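Local coordinates for uncharacterized aldehyde dehydrogenase AldY (Bacillus subtilis, PDB 4DNG), which probably oxidises aldehydes to carboxylates with NAD+ as a member of the aldehyde dehydrogenase family, and may protect cells against stress from ethanol and related compounds, at residues D51-A56 / L144-S149; K58-S63 / A197-G202; I109-E114 / L159-I164; D113-Y118 / A167-N172. All blocks are in the same frame, centred on the assembly; numbering follows the deposited sequence.

Contact 1: residues D51-A56 / L144-S149; sequences DIAQKA and LGVISS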
# COMPACT_ATOMS: atom_id res chain seq x y z
N ASP A 51 22.86 -3.73 3.83
CA ASP A 51 23.32 -4.41 5.04
C ASP A 51 23.71 -3.36 6.11
O ASP A 51 23.24 -3.42 7.26
CB ASP A 51 24.47 -5.36 4.64
CG ASP A 51 25.27 -5.90 5.83
OD1 ASP A 51 24.75 -5.94 6.97
OD2 ASP A 51 26.43 -6.31 5.59
N ILE A 52 24.53 -2.39 5.71
CA ILE A 52 24.94 -1.29 6.57
C ILE A 52 23.77 -0.41 7.05
O ILE A 52 23.75 0.03 8.21
CB ILE A 52 25.98 -0.42 5.86
CG1 ILE A 52 27.34 -1.13 5.86
CG2 ILE A 52 26.10 0.93 6.54
CD1 ILE A 52 28.31 -0.57 4.83
N ALA A 53 22.81 -0.13 6.16
CA ALA A 53 21.64 0.65 6.53
C ALA A 53 20.76 -0.06 7.58
O ALA A 53 20.21 0.59 8.50
CB ALA A 53 20.84 1.03 5.29
N GLN A 54 20.65 -1.39 7.46
CA GLN A 54 19.89 -2.19 8.43
C GLN A 54 20.47 -2.12 9.83
O GLN A 54 19.73 -2.01 10.83
CB GLN A 54 19.78 -3.64 7.99
CG GLN A 54 18.89 -4.48 8.88
CD GLN A 54 18.53 -5.81 8.24
OE1 GLN A 54 17.34 -6.10 8.03
NE2 GLN A 54 19.55 -6.61 7.92
N LYS A 55 21.80 -2.20 9.92
CA LYS A 55 22.46 -2.10 11.21
C LYS A 55 22.18 -0.72 11.81
O LYS A 55 21.57 -0.62 12.88
CB LYS A 55 23.97 -2.39 11.11
CG LYS A 55 24.69 -2.19 12.44
CD LYS A 55 26.09 -2.80 12.47
CE LYS A 55 26.44 -3.19 13.89
NZ LYS A 55 27.55 -4.18 13.93
N ALA A 56 22.56 0.33 11.09
CA ALA A 56 22.46 1.71 11.59
C ALA A 56 21.05 2.09 12.05
O ALA A 56 20.89 2.84 13.02
CB ALA A 56 22.98 2.70 10.58
N LEU A 144 9.74 2.35 10.26
CA LEU A 144 9.45 1.25 9.32
C LEU A 144 10.65 0.33 9.19
O LEU A 144 10.50 -0.90 9.20
CB LEU A 144 9.09 1.81 7.95
CG LEU A 144 8.65 0.87 6.85
CD1 LEU A 144 7.57 -0.13 7.27
CD2 LEU A 144 8.14 1.76 5.73
N GLY A 145 11.82 0.95 9.07
CA GLY A 145 13.09 0.23 8.91
C GLY A 145 13.95 0.90 7.85
O GLY A 145 14.32 2.08 7.97
N VAL A 146 14.27 0.16 6.79
CA VAL A 146 15.18 0.67 5.77
C VAL A 146 14.42 1.03 4.51
O VAL A 146 13.70 0.20 3.98
CB VAL A 146 16.27 -0.36 5.42
CG1 VAL A 146 17.14 0.17 4.29
CG2 VAL A 146 17.09 -0.69 6.66
N ILE A 147 14.61 2.26 4.04
CA ILE A 147 13.87 2.80 2.91
C ILE A 147 14.77 2.69 1.67
O ILE A 147 15.94 3.08 1.73
CB ILE A 147 13.52 4.30 3.13
CG1 ILE A 147 12.85 4.56 4.50
CG2 ILE A 147 12.70 4.88 1.98
CD1 ILE A 147 11.55 3.82 4.72
N SER A 148 14.21 2.16 0.57
CA SER A 148 14.83 2.22 -0.74
C SER A 148 14.24 3.38 -1.54
O SER A 148 13.04 3.41 -1.85
CB SER A 148 14.68 0.92 -1.51
OG SER A 148 15.69 0.80 -2.50
N SER A 149 15.12 4.31 -1.90
CA SER A 149 14.71 5.59 -2.49
C SER A 149 15.39 5.82 -3.84
O SER A 149 16.61 5.70 -3.93
CB SER A 149 15.08 6.70 -1.52
OG SER A 149 14.91 7.96 -2.10
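Gln54 and Val146 bring the two backbones together, with their CA atoms 6.1 Å apart, where helix 43-60 lies against strand 135-150. This is helix-on-sheet packing in the NAD-binding domain of the aldehyde dehydrogenase fold. The strand belongs to a mixed sheet and pairs in parallel with strands 173-177 and 226-231. Val146 carries the strand side of the contact, and its two methyls do different work. CG1 stands anti to the backbone N (chi1 176°). That torsion sends it to the methyl of Ala53, with CG1 of Val146 3.9 Å from CB of Ala53. CG2 lies beside the backbone N of its own residue and presses mainly on the helix backbone, at N and CA of Gln54. The small side chain of Ala53 is consistent with the close approach of the strand, and no polar bond joins the two segments. Gln54 takes part mainly through its backbone and CB; CB of Gln54 is 4.2 Å from CG2 of Val146. Phe50 of the same helix also packs on Val146, and Ala53 touches Val175 of strand 173-177. Gly145, just before the strand, has phi 137° and psi -119°, a conformation in which a CB would clash with the preceding carbonyl O. The tightest approach is between backbone and methyl: CG2 of Val146 sits 3.6 Å from CA of Gln54 and 3.7 Å from its N.

Contact 2: residues K58-S63 / A197-G202; sequences KEWAKS and AGLPAG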
# COMPACT_ATOMS: atom_id res chain seq x y z
N LYS A 58 18.79 0.12 13.49
CA LYS A 58 18.50 -0.39 14.84
C LYS A 58 18.93 0.62 15.92
O LYS A 58 18.25 0.80 16.93
CB LYS A 58 19.17 -1.74 15.10
CG LYS A 58 18.78 -2.86 14.14
CD LYS A 58 17.30 -3.25 14.23
CE LYS A 58 17.08 -4.65 13.67
NZ LYS A 58 15.89 -4.71 12.77
N GLU A 59 20.06 1.27 15.68
CA GLU A 59 20.59 2.30 16.59
C GLU A 59 19.91 3.65 16.43
O GLU A 59 19.70 4.37 17.42
CB GLU A 59 22.10 2.45 16.38
CG GLU A 59 22.85 1.12 16.45
CD GLU A 59 22.76 0.51 17.84
OE1 GLU A 59 23.30 1.15 18.77
OE2 GLU A 59 22.15 -0.59 17.99
N TRP A 60 19.56 4.00 15.20
CA TRP A 60 18.92 5.29 14.90
C TRP A 60 17.52 5.35 15.46
O TRP A 60 17.04 6.42 15.85
CB TRP A 60 18.95 5.57 13.40
CG TRP A 60 18.51 6.95 13.00
CD1 TRP A 60 17.51 7.29 12.09
CD2 TRP A 60 19.03 8.24 13.49
NE1 TRP A 60 17.38 8.64 11.98
CE2 TRP A 60 18.26 9.28 12.79
CE3 TRP A 60 20.02 8.63 14.40
CZ2 TRP A 60 18.49 10.64 13.00
CZ3 TRP A 60 20.25 10.00 14.60
CH2 TRP A 60 19.49 10.98 13.92
N ALA A 61 16.88 4.18 15.51
CA ALA A 61 15.59 4.02 16.20
C ALA A 61 15.63 4.48 17.65
O ALA A 61 14.59 4.78 18.22
CB ALA A 61 15.11 2.57 16.14
N LYS A 62 16.82 4.53 18.24
CA LYS A 62 16.96 4.83 19.67
C LYS A 62 17.21 6.32 19.92
O LYS A 62 17.46 6.74 21.05
CB LYS A 62 18.11 4.03 20.30
CG LYS A 62 17.88 2.53 20.42
CD LYS A 62 19.23 1.86 20.60
CE LYS A 62 19.14 0.58 21.41
NZ LYS A 62 18.69 -0.55 20.55
N SER A 63 17.16 7.10 18.85
CA SER A 63 17.46 8.53 18.93
C SER A 63 16.27 9.26 19.52
O SER A 63 15.12 8.86 19.34
CB SER A 63 17.76 9.10 17.55
OG SER A 63 16.59 9.13 16.75
N ALA A 197 25.66 17.66 9.35
CA ALA A 197 24.73 17.72 10.47
C ALA A 197 24.97 16.65 11.53
O ALA A 197 24.17 16.50 12.47
CB ALA A 197 23.29 17.67 9.95
N GLY A 198 26.06 15.90 11.40
CA GLY A 198 26.39 14.83 12.36
C GLY A 198 25.41 13.66 12.36
O GLY A 198 25.23 12.99 13.39
N LEU A 199 24.76 13.41 11.22
CA LEU A 199 23.93 12.21 11.09
C LEU A 199 24.86 10.99 11.16
O LEU A 199 25.85 10.93 10.43
CB LEU A 199 23.15 12.21 9.77
CG LEU A 199 22.32 10.99 9.40
CD1 LEU A 199 20.97 11.01 10.11
CD2 LEU A 199 22.11 10.93 7.89
N PRO A 200 24.55 10.03 12.05
CA PRO A 200 25.35 8.80 12.20
C PRO A 200 25.62 8.07 10.87
O PRO A 200 24.76 8.04 9.97
CB PRO A 200 24.47 7.93 13.11
CG PRO A 200 23.68 8.92 13.91
CD PRO A 200 23.36 10.01 12.92
N ALA A 201 26.81 7.49 10.77
CA ALA A 201 27.22 6.72 9.60
C ALA A 201 26.20 5.63 9.31
O ALA A 201 25.70 4.98 10.23
CB ALA A 201 28.58 6.09 9.86
N GLY A 202 25.88 5.43 8.04
CA GLY A 202 24.97 4.37 7.66
C GLY A 202 23.49 4.71 7.59
O GLY A 202 22.73 3.98 6.95
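Trp60 meets two consecutive residues of 197-202 in two different ways. CD1 of Leu199 lies over one face of the indole, while the ring of Pro200 comes up obliquely to its six-membered ring. The leucine contact is a CH-pi interaction: CD1 of Leu199 is 4.2 Å from the centroid of the six-membered ring of Trp60, 25° off the ring normal. The methyl is displaced toward the rim, and its nearest ring atom is CZ2. Pro200 meets the ring through CG and CD, with CD of Pro200 3.5 Å from CZ3 of Trp60. The indole reaches these partners because CG of Trp60 is anti to its backbone N (chi1 -171°). On the opposite face, OG of Ser63 stands above the ring centre. The same hydroxyl donates to O of Trp60 at 2.9 Å, within the type I turn from Trp60 to Ser63. NE1 of Trp60 donates to O of Ile168. A leucine in place of Trp60 has no ring, and would probably open a gap beside CD1 of Leu199 and leave O of Ile168 without its N-H partner. Gly198, with positive phi, is the C' residue of the Schellman motif that ends helix 183-196. The contact thus joins the end region of helix 43-60 to the loop between helix 183-196 and strand 204-206, with Val71 of helix 65-81 touching both Trp60 and Leu199.

Contact 3: residues I109-E114 / L159-I164; sequences IAILDE and LSMRSI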
# COMPACT_ATOMS: atom_id res chain seq x y z
N ILE A 109 14.14 22.86 1.24
CA ILE A 109 14.19 23.46 2.56
C ILE A 109 12.82 23.39 3.26
O ILE A 109 12.72 23.00 4.44
CB ILE A 109 14.66 24.92 2.44
CG1 ILE A 109 16.16 24.94 2.11
CG2 ILE A 109 14.32 25.73 3.69
CD1 ILE A 109 16.63 26.19 1.40
N ALA A 110 11.76 23.76 2.54
CA ALA A 110 10.41 23.61 3.08
C ALA A 110 10.18 22.19 3.61
O ALA A 110 9.77 22.01 4.76
CB ALA A 110 9.36 24.00 2.05
N ILE A 111 10.50 21.18 2.80
CA ILE A 111 10.39 19.78 3.23
C ILE A 111 11.15 19.49 4.54
O ILE A 111 10.62 18.81 5.43
CB ILE A 111 10.83 18.83 2.11
CG1 ILE A 111 9.80 18.83 0.99
CG2 ILE A 111 11.02 17.42 2.63
CD1 ILE A 111 10.38 18.43 -0.36
N LEU A 112 12.37 20.00 4.67
CA LEU A 112 13.11 19.82 5.93
C LEU A 112 12.44 20.54 7.11
O LEU A 112 12.39 20.01 8.21
CB LEU A 112 14.58 20.21 5.79
CG LEU A 112 15.51 19.15 5.19
CD1 LEU A 112 16.83 19.78 4.79
CD2 LEU A 112 15.74 18.00 6.16
N ASP A 113 11.94 21.75 6.86
CA ASP A 113 11.18 22.50 7.88
C ASP A 113 9.97 21.69 8.34
O ASP A 113 9.62 21.70 9.51
CB ASP A 113 10.71 23.85 7.32
CG ASP A 113 11.85 24.87 7.17
OD1 ASP A 113 12.94 24.66 7.76
OD2 ASP A 113 11.65 25.89 6.46
N GLU A 114 9.33 20.98 7.41
CA GLU A 114 8.10 20.26 7.70
C GLU A 114 8.40 19.03 8.53
O GLU A 114 7.71 18.77 9.52
CB GLU A 114 7.33 19.95 6.41
CG GLU A 114 5.97 19.29 6.60
CD GLU A 114 4.94 20.16 7.33
OE1 GLU A 114 4.92 21.40 7.14
OE2 GLU A 114 4.12 19.58 8.09
N LEU A 159 12.64 15.92 -5.02
CA LEU A 159 12.02 14.59 -4.94
C LEU A 159 12.80 13.63 -4.05
O LEU A 159 12.19 12.90 -3.29
CB LEU A 159 11.81 13.97 -6.34
CG LEU A 159 10.77 14.65 -7.25
CD1 LEU A 159 10.62 13.92 -8.58
CD2 LEU A 159 9.41 14.80 -6.58
N SER A 160 14.12 13.61 -4.18
CA SER A 160 14.98 12.90 -3.26
C SER A 160 14.66 13.28 -1.80
O SER A 160 14.39 12.41 -0.96
CB SER A 160 16.46 13.18 -3.59
OG SER A 160 16.80 12.69 -4.89
N MET A 161 14.68 14.57 -1.49
CA MET A 161 14.49 14.99 -0.10
C MET A 161 13.05 14.68 0.35
O MET A 161 12.78 14.49 1.54
CB MET A 161 14.80 16.47 0.04
CG MET A 161 14.71 17.01 1.44
SD MET A 161 16.08 16.30 2.33
CE MET A 161 17.41 17.33 1.73
N ARG A 162 12.12 14.59 -0.60
CA ARG A 162 10.75 14.22 -0.26
C ARG A 162 10.70 12.83 0.36
O ARG A 162 9.73 12.50 1.03
CB ARG A 162 9.81 14.34 -1.45
CG ARG A 162 8.35 14.40 -1.08
CD ARG A 162 7.46 14.10 -2.28
NE ARG A 162 7.71 12.76 -2.80
CZ ARG A 162 7.38 12.36 -4.02
NH1 ARG A 162 7.65 11.12 -4.41
NH2 ARG A 162 6.80 13.20 -4.86
N SER A 163 11.74 12.03 0.16
CA SER A 163 11.79 10.73 0.81
C SER A 163 12.84 10.65 1.88
O SER A 163 12.66 9.97 2.90
CB SER A 163 11.99 9.60 -0.20
OG SER A 163 10.94 9.64 -1.14
N ILE A 164 13.96 11.30 1.65
CA ILE A 164 15.05 11.27 2.61
C ILE A 164 14.61 11.86 3.97
O ILE A 164 14.78 11.22 5.02
CB ILE A 164 16.31 11.94 2.04
CG1 ILE A 164 16.89 11.06 0.93
CG2 ILE A 164 17.30 12.23 3.15
CD1 ILE A 164 17.87 11.75 0.00
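Helices 98-118 and 156-169 run side by side here, next to the predicted active site of this aldehyde dehydrogenase. The axes of segments 109-114 and 159-164 are nearly parallel, 9° apart, with a closest approach of 9.4 Å. Ile111 and Met161 form the middle of the interface. CG2 of Ile111 is anti to its backbone N and points across at the other helix. There it lies 3.6 Å from O of Met161 and 3.9 Å from CG of Met161. The two side chains lie alongside one another, pointing opposite ways. Met161 is bent at both chi2 (70°) and chi3 (78°), which carries its sulfur and methyl round to Leu112. CE of Met161 is 4.0 Å from CD1 of Leu112, and SD of Met161 is 4.1 Å from CG of Leu112. Leu112 and Met161 lie roughly perpendicular. At the margin, CD1 of Ile111 lies 4.3 Å from CB of Arg162. The rest of Arg162 leads away from helix 98-118, and its NH2 makes a long, weak ion pair with OE2 of Glu253, a predicted active-site residue. Helix 183-196 closes the apolar side, where Phe194 touches Leu112 and Ile190 touches Met161. The chemistry across the interface is therefore apolar, with no hydrogen bond between the segments. At these segments the helices probably adhere through dispersion and burial of methyl and thioether groups, while the polar end of Arg162 is directed toward the predicted active site.

Contact 4: residues D113-Y118 / A167-N172; sequences DEAMTY and AIALGN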
# COMPACT_ATOMS: atom_id res chain seq x y z
N ASP A 113 11.94 21.75 6.86
CA ASP A 113 11.18 22.50 7.88
C ASP A 113 9.97 21.69 8.34
O ASP A 113 9.62 21.70 9.51
CB ASP A 113 10.71 23.85 7.32
CG ASP A 113 11.85 24.87 7.17
OD1 ASP A 113 12.94 24.66 7.76
OD2 ASP A 113 11.65 25.89 6.46
N GLU A 114 9.33 20.98 7.41
CA GLU A 114 8.10 20.26 7.70
C GLU A 114 8.40 19.03 8.53
O GLU A 114 7.71 18.77 9.52
CB GLU A 114 7.33 19.95 6.41
CG GLU A 114 5.97 19.29 6.60
CD GLU A 114 4.94 20.16 7.33
OE1 GLU A 114 4.92 21.40 7.14
OE2 GLU A 114 4.12 19.58 8.09
N ALA A 115 9.47 18.32 8.17
CA ALA A 115 9.92 17.13 8.92
C ALA A 115 10.08 17.35 10.42
O ALA A 115 9.67 16.51 11.23
CB ALA A 115 11.21 16.60 8.32
N MET A 116 10.67 18.48 10.79
CA MET A 116 10.85 18.83 12.19
C MET A 116 9.55 18.85 13.01
O MET A 116 9.57 18.60 14.21
CB MET A 116 11.54 20.18 12.30
CG MET A 116 12.98 20.18 11.82
SD MET A 116 13.67 21.83 11.93
CE MET A 116 14.60 21.93 10.41
N THR A 117 8.43 19.14 12.35
CA THR A 117 7.14 19.23 13.04
C THR A 117 6.60 17.86 13.43
O THR A 117 5.73 17.76 14.31
CB THR A 117 6.08 19.96 12.19
OG1 THR A 117 5.73 19.16 11.05
CG2 THR A 117 6.59 21.32 11.72
N TYR A 118 7.09 16.81 12.79
CA TYR A 118 6.60 15.48 13.13
C TYR A 118 7.65 14.45 13.57
O TYR A 118 7.31 13.29 13.83
CB TYR A 118 5.68 14.93 12.04
CG TYR A 118 6.26 14.94 10.65
CD1 TYR A 118 7.39 14.19 10.35
CD2 TYR A 118 5.66 15.67 9.64
CE1 TYR A 118 7.92 14.17 9.07
CE2 TYR A 118 6.19 15.67 8.35
CZ TYR A 118 7.31 14.91 8.08
OH TYR A 118 7.85 14.89 6.82
N ALA A 167 11.91 9.95 6.12
CA ALA A 167 12.56 8.70 6.50
C ALA A 167 13.44 8.88 7.73
O ALA A 167 13.26 8.20 8.75
CB ALA A 167 13.39 8.17 5.35
N ILE A 168 14.39 9.79 7.62
CA ILE A 168 15.31 10.05 8.71
C ILE A 168 14.61 10.64 9.95
O ILE A 168 14.93 10.27 11.08
CB ILE A 168 16.48 10.94 8.22
CG1 ILE A 168 17.40 10.09 7.34
CG2 ILE A 168 17.22 11.56 9.41
CD1 ILE A 168 18.30 10.91 6.43
N ALA A 169 13.63 11.51 9.74
CA ALA A 169 12.86 12.09 10.84
C ALA A 169 12.22 11.03 11.71
O ALA A 169 12.11 11.19 12.92
CB ALA A 169 11.79 13.01 10.29
N LEU A 170 11.79 9.93 11.08
CA LEU A 170 10.98 8.93 11.77
C LEU A 170 11.78 7.67 12.07
O LEU A 170 11.22 6.56 12.17
CB LEU A 170 9.71 8.66 10.96
CG LEU A 170 8.81 9.91 10.84
CD1 LEU A 170 7.85 9.81 9.67
CD2 LEU A 170 8.05 10.16 12.14
N GLY A 171 13.08 7.84 12.20
CA GLY A 171 13.96 6.79 12.70
C GLY A 171 14.32 5.72 11.72
O GLY A 171 14.78 4.64 12.10
N ASN A 172 14.09 5.98 10.44
CA ASN A 172 14.49 5.02 9.41
C ASN A 172 15.90 5.30 8.92
O ASN A 172 16.49 6.33 9.24
CB ASN A 172 13.52 5.06 8.23
CG ASN A 172 12.08 4.87 8.67
OD1 ASN A 172 11.69 3.77 9.08
ND2 ASN A 172 11.29 5.96 8.58
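Tyr118 and Leu170 meet where helix 98-118 runs beside the C-terminal end of helix 156-169, which closes in a Schellman motif. Leu170 can be followed outward. Its CB joins a CG that is anti to the carbonyl carbon (chi1 -63°), and CG splits into two methyls that both turn to Tyr118. CD2 packs on the backbone, 3.6 Å from O of Tyr118. CD1 comes obliquely to the ring and lies 4.4 Å from CE1 of Tyr118. Ala169 adds its methyl beside it. CB of Ala169 is 4.2 Å from CE1 of Tyr118 and 4.1 Å from CB of Ala115, so two alanines meet where the CA atoms are closest. Such small side chains are consistent with the near approach of the backbones. On one face of the tyrosine ring lie the carbonyl oxygens of Glu114 and Ala115, from its own helix. Helix 462-468 adds to the apolar cluster, with Val465 touching both Tyr118 and Leu170. Gly171 has positive phi and is the C' residue of the motif, which turns the chain toward strand 173-177. Asn172 also links the turn to its surroundings: OD1 accepts from N of Gly145, and ND2 donates to O of Phe468. The carbonyl of Ala167 accepts from N of Leu170, N of Asn172 and ND2 of Asn172. ND2 of Asn172, 3.0 Å from O of Ala167, lies in the carbonyl plane at a lone pair of that oxygen.

The first segments come in the order 51-56, 58-63, 109-114 and 113-118. Their partners follow later, with 144-149 first and 197-202 last. Contacts 1 and 2 share helix 43-60, and their centres are 11 Å apart. Contacts 3 and 4 both use helices 98-118 and 156-169 and share Asp113 and Glu114. The centres of contacts 3 and 4 are 9 Å apart. Asn172 ties contact 4 to contact 1 through Gly145, and Trp60 ties it to contact 2 through Ile168. Contact 1 packs a helix on the mixed sheet, contact 2 a helix end region on a loop, and contacts 3 and 4 helix on helix. Contact 3 lies nearest the predicted active site.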